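Local coordinates for CCHC-type domain-containing protein (Trypanosoma brucei brucei, PDB 7C43), which probably degrades RNA from its 3' end as a metal-dependent exonuclease of the RNase D type, carrying zinc knuckles that bind zinc and nucleotides, at residues I38-E43 / I96-F101. Residues are numbered along the deposited sequence; the frame is centred on the assembly and turned at random.
Sequences IALDIE and IRKLFF. With MN (manganese (II) ion), chain D; MN (manganese (II) ion), chain E; AMP (adenosine monophosphate), chain F.
Ile38 and Lys98 are paired in the parallel part of the mixed RNase H-like sheet, a worked example of how a central strand of a 3'-5' exonuclease is held along one end and offers its carboxylates at the other. Ile38 bonds to both neighbours of Lys98: its N gives to Arg97 O at 2.7 Å, and its O receives Leu99 N. On the sheet face shared with Lys98, Ile38 CD1 lies 3.6 Å from Ile96 CG2. Ala39 turns to the other face and sits beside Leu99, where both rest on Ile195 of helix 182-202. Leu40 N closes the third rung on Leu99 O (2.9 Å), while its side chain reaches Phe100. Its CB stands over one face of the ring, 4.2 Å from the centroid and 28° off the normal, a CH-pi contact, and its CD1 meets the ring atom CZ.

Beyond this point the strands diverge, and a water replaces the direct rung, donating to Leu40 O and accepting from Phe101 N. Asp41 points away from 96-101. With CG anti to the backbone N (chi1 -165°), its carboxylate bridges two manganese ions, OD1 at 2.1 Å from one and OD2 at 2.3 Å from the other, which Asp191 also binds. AMP O1P spans the same pair. Ile42 O takes a bond from a water on the OD1-bound manganese. Asp41 and Glu43 match the Asp-x-Glu signature of DEDD exonucleases. Glu43 OE1 makes a long bond, 2.7 Å, to the manganese held by Asp41 OD2, and Glu43 OE2 accepts a very short, 2.5 Å hydrogen bond from AMP O3'.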
loop_
_atom_site.group_PDB
_atom_site.type_symbol
_atom_site.label_atom_id
_atom_site.label_comp_id
_atom_site.label_asym_id
_atom_site.label_seq_id
_atom_site.Cartn_x
_atom_site.Cartn_y
_atom_site.Cartn_z
ATOM N N ILE A 38 -10.790 6.718 -0.090
ATOM C CA ILE A 38 -11.014 5.996 -1.317
ATOM C C ILE A 38 -9.709 5.321 -1.664
ATOM O O ILE A 38 -8.708 5.993 -1.879
ATOM C CB ILE A 38 -11.420 6.927 -2.464
ATOM C CG1 ILE A 38 -12.691 7.720 -2.096
ATOM C CG2 ILE A 38 -11.620 6.110 -3.753
ATOM C CD1 ILE A 38 -13.141 8.733 -3.137
ATOM N N ALA A 39 -9.713 3.994 -1.735
ATOM C CA ALA A 39 -8.541 3.281 -2.229
ATOM C C ALA A 39 -8.571 3.277 -3.752
ATOM O O ALA A 39 -9.583 2.909 -4.348
ATOM C CB ALA A 39 -8.498 1.871 -1.683
ATOM N N LEU A 40 -7.452 3.682 -4.362
ATOM C CA LEU A 40 -7.296 3.735 -5.810
ATOM C C LEU A 40 -6.197 2.836 -6.331
ATOM O O LEU A 40 -5.266 2.493 -5.618
ATOM C CB LEU A 40 -7.005 5.145 -6.269
ATOM C CG LEU A 40 -8.120 6.137 -5.973
ATOM C CD1 LEU A 40 -7.618 7.542 -6.281
ATOM C CD2 LEU A 40 -9.376 5.801 -6.768
ATOM N N ASP A 41 -6.338 2.453 -7.590
ATOM C CA ASP A 41 -5.311 1.746 -8.292
ATOM C C ASP A 41 -5.550 1.943 -9.774
ATOM O O ASP A 41 -6.646 2.327 -10.159
ATOM C CB ASP A 41 -5.364 0.262 -7.934
ATOM C CG ASP A 41 -4.100 -0.490 -8.334
ATOM O OD1 ASP A 41 -3.033 0.141 -8.480
ATOM O OD2 ASP A 41 -4.190 -1.720 -8.470
ATOM N N ILE A 42 -4.514 1.669 -10.586
ATOM C CA ILE A 42 -4.594 1.684 -12.058
ATOM C C ILE A 42 -4.147 0.360 -12.673
ATOM O O ILE A 42 -3.127 -0.166 -12.286
ATOM C CB ILE A 42 -3.714 2.821 -12.612
ATOM C CG1 ILE A 42 -4.199 4.168 -12.057
ATOM C CG2 ILE A 42 -3.704 2.806 -14.126
ATOM C CD1 ILE A 42 -3.427 5.384 -12.562
ATOM N N GLU A 43 -4.907 -0.160 -13.634
ATOM C CA GLU A 43 -4.447 -1.211 -14.505
ATOM C C GLU A 43 -4.184 -0.542 -15.824
ATOM O O GLU A 43 -5.087 0.061 -16.386
ATOM C CB GLU A 43 -5.504 -2.302 -14.799
ATOM C CG GLU A 43 -5.741 -3.441 -13.823
ATOM C CD GLU A 43 -4.539 -3.921 -13.046
ATOM O OE1 GLU A 43 -4.684 -4.095 -11.817
ATOM O OE2 GLU A 43 -3.458 -4.121 -13.632
ATOM N N ILE A 96 -11.009 14.341 1.021
ATOM C CA ILE A 96 -11.193 12.927 0.787
ATOM C C ILE A 96 -9.832 12.223 0.618
ATOM O O ILE A 96 -9.077 12.477 -0.307
ATOM C CB ILE A 96 -12.091 12.699 -0.434
ATOM C CG1 ILE A 96 -13.429 13.434 -0.251
ATOM C CG2 ILE A 96 -12.322 11.214 -0.631
ATOM C CD1 ILE A 96 -14.453 13.185 -1.358
ATOM N N ARG A 97 -9.527 11.317 1.525
ATOM C CA ARG A 97 -8.248 10.653 1.487
ATOM C C ARG A 97 -8.182 9.652 0.312
ATOM O O ARG A 97 -9.054 8.817 0.173
ATOM C CB ARG A 97 -7.973 9.967 2.810
ATOM C CG ARG A 97 -6.559 9.415 2.845
ATOM C CD ARG A 97 -6.257 8.614 4.087
ATOM N NE ARG A 97 -5.885 9.507 5.183
ATOM C CZ ARG A 97 -6.642 9.823 6.230
ATOM N NH1 ARG A 97 -7.871 9.322 6.379
ATOM N NH2 ARG A 97 -6.153 10.654 7.135
ATOM N N LYS A 98 -7.168 9.766 -0.539
ATOM C CA LYS A 98 -6.941 8.791 -1.601
ATOM C C LYS A 98 -5.886 7.830 -1.102
ATOM O O LYS A 98 -4.797 8.271 -0.779
ATOM C CB LYS A 98 -6.441 9.452 -2.893
ATOM C CG LYS A 98 -7.156 10.737 -3.276
ATOM C CD LYS A 98 -8.662 10.588 -3.272
ATOM C CE LYS A 98 -9.337 11.899 -3.633
ATOM N NZ LYS A 98 -8.867 13.125 -2.933
ATOM N N LEU A 99 -6.195 6.543 -1.042
ATOM C CA LEU A 99 -5.240 5.567 -0.551
ATOM C C LEU A 99 -4.608 4.842 -1.708
ATOM O O LEU A 99 -5.310 4.304 -2.546
ATOM C CB LEU A 99 -5.928 4.561 0.367
ATOM C CG LEU A 99 -6.677 5.134 1.571
ATOM C CD1 LEU A 99 -7.771 4.177 2.029
ATOM C CD2 LEU A 99 -5.720 5.446 2.710
ATOM N N PHE A 100 -3.280 4.806 -1.731
ATOM C CA PHE A 100 -2.524 4.061 -2.737
ATOM C C PHE A 100 -1.574 3.075 -2.088
ATOM O O PHE A 100 -1.133 3.278 -0.954
ATOM C CB PHE A 100 -1.662 5.017 -3.593
ATOM C CG PHE A 100 -2.443 5.835 -4.575
ATOM C CD1 PHE A 100 -2.999 7.034 -4.199
ATOM C CD2 PHE A 100 -2.614 5.419 -5.886
ATOM C CE1 PHE A 100 -3.727 7.802 -5.099
ATOM C CE2 PHE A 100 -3.351 6.185 -6.791
ATOM C CZ PHE A 100 -3.904 7.375 -6.389
ATOM N N PHE A 101 -1.201 2.044 -2.842
ATOM C CA PHE A 101 -0.005 1.244 -2.522
ATOM C C PHE A 101 1.088 1.401 -3.604
ATOM O O PHE A 101 1.019 0.805 -4.677
ATOM C CB PHE A 101 -0.381 -0.221 -2.304
ATOM C CG PHE A 101 0.691 -1.025 -1.619
ATOM C CD1 PHE A 101 1.673 -1.690 -2.362
ATOM C CD2 PHE A 101 0.717 -1.137 -0.225
ATOM C CE1 PHE A 101 2.661 -2.452 -1.726
ATOM C CE2 PHE A 101 1.708 -1.893 0.409
ATOM C CZ PHE A 101 2.688 -2.544 -0.337
HETATM MN MN MN D . -3.339 -3.611 -9.546
HETATM MN MN MN E . -1.016 -0.571 -8.590
HETATM P P AMP F . -0.245 -3.133 -9.881
HETATM O O1P AMP F . -1.491 -2.382 -9.547
HETATM O O2P AMP F . -0.505 -4.527 -9.423
HETATM O O3P AMP F . 0.917 -2.392 -9.328
HETATM O "O5'" AMP F . -0.102 -3.131 -11.479
HETATM C "C5'" AMP F . -0.068 -1.888 -12.218
HETATM C "C4'" AMP F . 0.250 -2.045 -13.696
HETATM O "O4'" AMP F . 1.676 -2.259 -13.889
HETATM C "C3'" AMP F . -0.416 -3.160 -14.496
HETATM O "O3'" AMP F . -1.737 -2.854 -14.919
HETATM C "C2'" AMP F . 0.534 -3.282 -15.681
HETATM O "O2'" AMP F . 0.437 -2.289 -16.687
HETATM C "C1'" AMP F . 1.884 -3.136 -14.982
HETATM N N9 AMP F . 2.359 -4.409 -14.453
HETATM C C8 AMP F . 2.033 -4.989 -13.251
HETATM N N7 AMP F . 2.598 -6.154 -13.055
HETATM C C5 AMP F . 3.347 -6.358 -14.205
HETATM C C6 AMP F . 4.185 -7.410 -14.613
HETATM N N6 AMP F . 4.415 -8.496 -13.875
HETATM N N1 AMP F . 4.785 -7.304 -15.819
HETATM C C2 AMP F . 4.553 -6.211 -16.559
HETATM N N3 AMP F . 3.782 -5.158 -16.285
HETATM C C4 AMP F . 3.204 -5.294 -15.078
HETATM O O HOH W 1 -2.407 1.826 -5.353
HETATM O O HOH W 2 -1.165 0.555 -10.427
HETATM O O HOH W 3 -0.075 1.100 -7.692
#